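Side-chain contacts in crossover junction endodeoxyribonuclease Hjc (Sulfolobus solfataricus, PDB 4TKD), which resolves Holliday junctions as a magnesium-dependent, structure-specific endonuclease that introduces paired nicks into opposing strands of four-way DNA during recombination: residues Lys57-Asp61 and Gly62-Val66; Val66-Glu69 and Gln70-Ile74. All blocks are in the same frame, centred on the assembly; numbering follows the deposited sequence.

Contact 1 (Lys57-Asp61 and Gly62-Val66); sequences KSRKD and GKIYV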
ATOM      1  N   LYS C  57     -16.574  13.944  -4.684  1.00 43.32           N
ATOM      2  CA  LYS C  57     -17.603  13.439  -5.589  1.00 44.00           C
ATOM      3  C   LYS C  57     -18.954  13.343  -4.890  1.00 50.45           C
ATOM      4  O   LYS C  57     -19.011  12.965  -3.724  1.00 49.63           O
ATOM      5  CB  LYS C  57     -17.200  12.078  -6.194  1.00 45.89           C
ATOM      6  CG  LYS C  57     -16.255  12.145  -7.395  1.00 52.76           C
ATOM      7  CD  LYS C  57     -16.909  12.750  -8.632  1.00 59.13           C
ATOM      8  CE  LYS C  57     -15.901  13.140  -9.674  1.00 62.91           C
ATOM      9  NZ  LYS C  57     -15.149  14.371  -9.304  1.00 80.90           N
ATOM     10  N   SER C  58     -20.037  13.678  -5.608  1.00 49.54           N
ATOM     11  CA  SER C  58     -21.402  13.631  -5.076  1.00 50.23           C
ATOM     12  C   SER C  58     -22.075  12.261  -5.233  1.00 56.17           C
ATOM     13  O   SER C  58     -21.757  11.518  -6.174  1.00 55.16           O
ATOM     14  CB  SER C  58     -22.260  14.722  -5.711  1.00 53.41           C
ATOM     15  OG  SER C  58     -22.375  14.533  -7.110  1.00 60.45           O
ATOM     16  N   ARG C  59     -22.991  11.931  -4.289  1.00 55.40           N
ATOM     17  CA  ARG C  59     -23.811  10.712  -4.284  1.00 56.85           C
ATOM     18  C   ARG C  59     -25.030  10.974  -5.181  1.00 64.46           C
ATOM     19  O   ARG C  59     -25.797  11.905  -4.923  1.00 64.38           O
ATOM     20  CB  ARG C  59     -24.263  10.354  -2.860  1.00 57.12           C
ATOM     21  CG  ARG C  59     -23.359   9.354  -2.181  1.00 72.30           C
ATOM     22  CD  ARG C  59     -24.103   8.102  -1.760  1.00 87.71           C
ATOM     23  NE  ARG C  59     -23.259   7.235  -0.935  1.00101.07           N
ATOM     24  CZ  ARG C  59     -22.571   6.192  -1.392  1.00117.40           C
ATOM     25  NH1 ARG C  59     -22.633   5.855  -2.674  1.00104.36           N
ATOM     26  NH2 ARG C  59     -21.818   5.476  -0.566  1.00105.84           N
ATOM     27  N   LYS C  60     -25.165  10.191  -6.266  1.00 63.16           N
ATOM     28  CA  LYS C  60     -26.231  10.350  -7.257  1.00 63.42           C
ATOM     29  C   LYS C  60     -27.025   9.067  -7.461  1.00 67.41           C
ATOM     30  O   LYS C  60     -26.491   8.078  -7.988  1.00 65.07           O
ATOM     31  CB  LYS C  60     -25.654  10.846  -8.598  1.00 66.29           C
ATOM     32  CG  LYS C  60     -25.127  12.279  -8.568  1.00 79.36           C
ATOM     33  CD  LYS C  60     -24.255  12.559  -9.778  1.00 86.51           C
ATOM     34  CE  LYS C  60     -24.029  14.029  -9.998  1.00 95.57           C
ATOM     35  NZ  LYS C  60     -23.200  14.273 -11.208  1.00104.44           N
ATOM     36  N   ASP C  61     -28.319   9.091  -7.031  1.00 65.53           N
ATOM     37  CA  ASP C  61     -29.287   7.992  -7.160  1.00 65.45           C
ATOM     38  C   ASP C  61     -28.757   6.688  -6.491  1.00 69.92           C
ATOM     39  O   ASP C  61     -29.032   5.575  -6.958  1.00 69.81           O
ATOM     40  CB  ASP C  61     -29.680   7.817  -8.657  1.00 66.92           C
ATOM     41  CG  ASP C  61     -30.890   6.957  -8.994  1.00 75.13           C
ATOM     42  OD1 ASP C  61     -31.863   6.947  -8.199  1.00 76.57           O
ATOM     43  OD2 ASP C  61     -30.902   6.364 -10.089  1.00 76.34           O
ATOM     44  N   GLY C  62     -27.984   6.869  -5.406  1.00 65.77           N
ATOM     45  CA  GLY C  62     -27.401   5.791  -4.613  1.00 65.08           C
ATOM     46  C   GLY C  62     -25.894   5.625  -4.661  1.00 67.82           C
ATOM     47  O   GLY C  62     -25.259   5.526  -3.608  1.00 68.34           O
ATOM     48  N   LYS C  63     -25.316   5.548  -5.883  1.00 62.23           N
ATOM     49  CA  LYS C  63     -23.890   5.301  -6.164  1.00 60.74           C
ATOM     50  C   LYS C  63     -22.994   6.562  -6.235  1.00 61.25           C
ATOM     51  O   LYS C  63     -23.444   7.668  -5.933  1.00 61.96           O
ATOM     52  CB  LYS C  63     -23.762   4.513  -7.483  1.00 63.52           C
ATOM     53  CG  LYS C  63     -24.171   3.054  -7.390  1.00 76.18           C
ATOM     54  CD  LYS C  63     -23.916   2.332  -8.708  1.00 82.01           C
ATOM     55  CE  LYS C  63     -24.268   0.864  -8.643  1.00 87.24           C
ATOM     56  NZ  LYS C  63     -23.338   0.094  -7.774  1.00 90.56           N
ATOM     57  N   ILE C  64     -21.703   6.363  -6.601  1.00 53.75           N
ATOM     58  CA  ILE C  64     -20.693   7.401  -6.832  1.00 52.17           C
ATOM     59  C   ILE C  64     -19.898   6.990  -8.070  1.00 52.29           C
ATOM     60  O   ILE C  64     -19.248   5.950  -8.062  1.00 51.63           O
ATOM     61  CB  ILE C  64     -19.761   7.722  -5.622  1.00 55.43           C
ATOM     62  CG1 ILE C  64     -20.548   8.062  -4.343  1.00 55.35           C
ATOM     63  CG2 ILE C  64     -18.810   8.865  -5.985  1.00 56.38           C
ATOM     64  CD1 ILE C  64     -19.788   7.852  -3.038  1.00 63.45           C
ATOM     65  N   TYR C  65     -19.976   7.793  -9.129  1.00 46.67           N
ATOM     66  CA  TYR C  65     -19.313   7.539 -10.403  1.00 45.70           C
ATOM     67  C   TYR C  65     -18.077   8.446 -10.657  1.00 43.82           C
ATOM     68  O   TYR C  65     -18.128   9.677 -10.510  1.00 42.25           O
ATOM     69  CB  TYR C  65     -20.311   7.691 -11.565  1.00 48.58           C
ATOM     70  CG  TYR C  65     -21.213   6.499 -11.802  1.00 53.13           C
ATOM     71  CD1 TYR C  65     -22.446   6.391 -11.162  1.00 55.70           C
ATOM     72  CD2 TYR C  65     -20.872   5.516 -12.723  1.00 54.87           C
ATOM     73  CE1 TYR C  65     -23.289   5.303 -11.388  1.00 57.01           C
ATOM     74  CE2 TYR C  65     -21.714   4.430 -12.973  1.00 56.47           C
ATOM     75  CZ  TYR C  65     -22.920   4.325 -12.298  1.00 67.27           C
ATOM     76  OH  TYR C  65     -23.747   3.249 -12.543  1.00 72.52           O
ATOM     77  N   VAL C  66     -16.965   7.812 -11.033  1.00 35.02           N
ATOM     78  CA  VAL C  66     -15.738   8.499 -11.419  1.00 32.06           C
ATOM     79  C   VAL C  66     -15.441   8.061 -12.863  1.00 33.80           C
ATOM     80  O   VAL C  66     -15.222   6.883 -13.106  1.00 33.17           O
ATOM     81  CB  VAL C  66     -14.538   8.255 -10.458  1.00 34.78           C
ATOM     82  CG1 VAL C  66     -13.383   9.185 -10.801  1.00 34.33           C
ATOM     83  CG2 VAL C  66     -14.939   8.426  -8.992  1.00 34.06           C
TER
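The carbonyl oxygen of Lys63 is held from across the turn by two groups: Lys60 N donates a hydrogen bond of 3.1 Å to Lys63 O, and the CA-H of Arg59 makes a longer approach. The return bond from Lys63 N to Lys60 O is weak. Between them Asp61 and Gly62 reverse the chain. At Gly62, with phi near 112°, a side chain would run into Asp61 O. Ile64 meets the preceding segment with both its branches. Its CG2, anti to the backbone N, packs on Lys57 CB at 3.6 Å, while CG1, turned beside that N (chi1 -54°), carries CD1 over Arg59. CD1 of Ile64 lies 3.5 Å above one face of the guanidinium, offset toward the rim, with Lys63 CA at the group's edge. The two side chains cross at about a right angle, and the Arg59 chain bends at chi2 to bring NH1 within 2.8 Å of Gly62 O. NH2 of Arg59 has a weak hydrogen bond to Asp114 O. The turn leaves the strand that carries the Glu55 and Lys57 pair of the PDDEXK nuclease core, and Lys57 is the predicted transition-state stabiliser. Its chain, bent at chi2 and chi4, passes the following strand by its methylenes: Lys57 CD is 3.8 Å from Tyr65 O, and Lys57 CG lies 4.3 Å from Val66 CG2. Lys57 NZ makes a long, weak ion pair with Glu55. Lys63 NZ forms a salt bridge with Asp114, just beyond strand 111-113.

Contact 2 (Val66-Glu69 and Gln70-Ile74); sequences VRRE and QAEGI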
ATOM      1  N   VAL C  66     -16.965   7.812 -11.033  1.00 35.02           N
ATOM      2  CA  VAL C  66     -15.738   8.499 -11.419  1.00 32.06           C
ATOM      3  C   VAL C  66     -15.441   8.061 -12.863  1.00 33.80           C
ATOM      4  O   VAL C  66     -15.222   6.883 -13.106  1.00 33.17           O
ATOM      5  CB  VAL C  66     -14.538   8.255 -10.458  1.00 34.78           C
ATOM      6  CG1 VAL C  66     -13.383   9.185 -10.801  1.00 34.33           C
ATOM      7  CG2 VAL C  66     -14.939   8.426  -8.992  1.00 34.06           C
ATOM      8  N   ARG C  67     -15.495   9.000 -13.818  1.00 30.46           N
ATOM      9  CA  ARG C  67     -15.225   8.747 -15.235  1.00 31.62           C
ATOM     10  C   ARG C  67     -13.806   8.208 -15.429  1.00 33.59           C
ATOM     11  O   ARG C  67     -12.879   8.659 -14.761  1.00 31.10           O
ATOM     12  CB  ARG C  67     -15.441  10.025 -16.086  1.00 35.41           C
ATOM     13  CG  ARG C  67     -16.782  10.093 -16.828  1.00 50.71           C
ATOM     14  CD  ARG C  67     -16.698   9.534 -18.250  1.00 74.31           C
ATOM     15  NE  ARG C  67     -17.966   9.678 -18.961  1.00 85.01           N
ATOM     16  CZ  ARG C  67     -18.163  10.487 -19.999  1.00 91.43           C
ATOM     17  NH1 ARG C  67     -17.162  11.211 -20.489  1.00 63.78           N
ATOM     18  NH2 ARG C  67     -19.359  10.563 -20.569  1.00 80.34           N
ATOM     19  N   ARG C  68     -13.655   7.232 -16.336  1.00 31.87           N
ATOM     20  CA  ARG C  68     -12.403   6.577 -16.690  1.00 31.79           C
ATOM     21  C   ARG C  68     -11.151   7.477 -16.738  1.00 33.68           C
ATOM     22  O   ARG C  68     -10.172   7.175 -16.062  1.00 33.45           O
ATOM     23  CB  ARG C  68     -12.580   5.808 -18.009  1.00 33.94           C
ATOM     24  CG  ARG C  68     -11.273   5.264 -18.619  1.00 34.24           C
ATOM     25  CD  ARG C  68     -11.529   4.453 -19.854  0.50 22.08           C
ATOM     26  NE  ARG C  68     -11.705   5.332 -21.011  0.50 26.65           N
ATOM     27  CZ  ARG C  68     -12.877   5.651 -21.547  0.50 42.44           C
ATOM     28  NH1 ARG C  68     -14.001   5.128 -21.066  0.50 31.23           N
ATOM     29  NH2 ARG C  68     -12.935   6.494 -22.570  0.50 30.55           N
ATOM     30  N   GLU C  69     -11.174   8.546 -17.552  1.00 29.33           N
ATOM     31  CA  GLU C  69     -10.012   9.417 -17.730  1.00 29.40           C
ATOM     32  C   GLU C  69      -9.652  10.171 -16.463  1.00 34.20           C
ATOM     33  O   GLU C  69      -8.465  10.236 -16.150  1.00 34.69           O
ATOM     34  CB  GLU C  69     -10.243  10.373 -18.930  0.50 30.93           C
ATOM     35  CG  GLU C  69     -10.874   9.714 -20.167  0.50 38.94           C
ATOM     36  CD  GLU C  69     -12.391   9.775 -20.334  0.50 42.25           C
ATOM     37  OE1 GLU C  69     -12.846  10.205 -21.421  0.50 34.80           O
ATOM     38  OE2 GLU C  69     -13.124   9.342 -19.413  0.50 11.69           O
ATOM     39  N   GLN C  70     -10.664  10.635 -15.674  1.00 31.05           N
ATOM     40  CA  GLN C  70     -10.434  11.288 -14.382  1.00 30.16           C
ATOM     41  C   GLN C  70      -9.854  10.270 -13.389  1.00 33.13           C
ATOM     42  O   GLN C  70      -8.841  10.553 -12.762  1.00 32.22           O
ATOM     43  CB  GLN C  70     -11.732  11.889 -13.834  1.00 31.75           C
ATOM     44  CG  GLN C  70     -11.601  12.480 -12.424  1.00 42.40           C
ATOM     45  CD  GLN C  70     -12.896  13.035 -11.912  1.00 63.00           C
ATOM     46  OE1 GLN C  70     -13.932  12.371 -11.902  1.00 73.73           O
ATOM     47  NE2 GLN C  70     -12.853  14.240 -11.415  1.00 47.28           N
ATOM     48  N   ALA C  71     -10.485   9.095 -13.267  1.00 29.32           N
ATOM     49  CA  ALA C  71     -10.051   8.025 -12.375  1.00 28.92           C
ATOM     50  C   ALA C  71      -8.620   7.608 -12.671  1.00 33.08           C
ATOM     51  O   ALA C  71      -7.807   7.611 -11.752  1.00 32.48           O
ATOM     52  CB  ALA C  71     -10.972   6.831 -12.508  1.00 29.27           C
ATOM     53  N   GLU C  72      -8.298   7.306 -13.955  1.00 29.12           N
ATOM     54  CA  GLU C  72      -6.956   6.883 -14.367  1.00 29.83           C
ATOM     55  C   GLU C  72      -5.868   7.880 -13.997  1.00 32.68           C
ATOM     56  O   GLU C  72      -4.848   7.471 -13.433  1.00 31.51           O
ATOM     57  CB  GLU C  72      -6.905   6.501 -15.863  1.00 32.01           C
ATOM     58  CG  GLU C  72      -7.528   5.124 -16.122  1.00 41.26           C
ATOM     59  CD  GLU C  72      -7.826   4.765 -17.563  1.00 47.92           C
ATOM     60  OE1 GLU C  72      -7.486   5.566 -18.461  1.00 34.72           O
ATOM     61  OE2 GLU C  72      -8.405   3.681 -17.796  1.00 42.45           O
ATOM     62  N   GLY C  73      -6.137   9.167 -14.229  1.00 28.90           N
ATOM     63  CA  GLY C  73      -5.213  10.251 -13.909  1.00 29.29           C
ATOM     64  C   GLY C  73      -4.969  10.423 -12.428  1.00 32.80           C
ATOM     65  O   GLY C  73      -3.818  10.593 -12.035  1.00 33.95           O
ATOM     66  N   ILE C  74      -6.028  10.338 -11.585  1.00 28.47           N
ATOM     67  CA  ILE C  74      -5.862  10.465 -10.133  1.00 27.46           C
ATOM     68  C   ILE C  74      -5.155   9.240  -9.541  1.00 29.89           C
ATOM     69  O   ILE C  74      -4.391   9.391  -8.592  1.00 26.20           O
ATOM     70  CB  ILE C  74      -7.101  10.968  -9.330  1.00 30.46           C
ATOM     71  CG1 ILE C  74      -8.305  10.013  -9.476  1.00 32.06           C
ATOM     72  CG2 ILE C  74      -7.437  12.417  -9.685  1.00 28.19           C
ATOM     73  CD1 ILE C  74      -9.428  10.171  -8.504  1.00 43.56           C
TER
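The Glu72 carboxylate lies beside the Arg68 side chain, its OE2 3.4 Å from Arg68 CG, and its plane is turned 62° from that of the guanidinium. The two chains point the same way, but the charged ends do not meet; Arg68 NH1 is hydrogen-bonded to Thr108 O instead. Over one guanidinium face sits OE2 of Glu69, a placement that is doubtful because Glu69 has two conformers. These residues form the first turns of helix 68-81, with Arg67 at the N-cap position and Arg68 N bonded to Asn110 OD1. On another side of the turn, Gln70 crosses Val66 at about a right angle. With CG opposite the backbone N (chi1 175°) and the chain extended beyond it, Gln70 brings OE1 to 3.4 Å from Val66 CG1. That same methyl meets Ala71 CB at 3.8 Å. Without the amide, as with an alanine at Gln70, Val66 CG1 would keep Ala71 CB as its neighbour here, and the Lys57 side chain would probably be freer to turn, having lost the group it packs against. Glu72 N bonds to Arg68 O and Gly73 N to Glu69 O, while Ala71 N donates almost straight to Arg67 O, at 2.9 Å and 177°.

In the fold
The chain runs out of strand 50-58 of the mixed sheet, and contact 1 closes the short turn that sends it back into strand 64-66, which pairs with strand 111-113 of the small antiparallel sheet. Contact 2 starts where contact 1 ends, sharing Val66, and forms the opening turns of helix 68-81. The two follow one another along the chain, neither enclosing nor crossing the other. That helix leads to strand 84-90, parallel to and beside 50-58, so both contacts lie within one beta-alpha-beta crossover. They meet in space where Lys57 CE comes 3.1 Å from Gln70 OE1, next to Glu55, an inferred magnesium ligand.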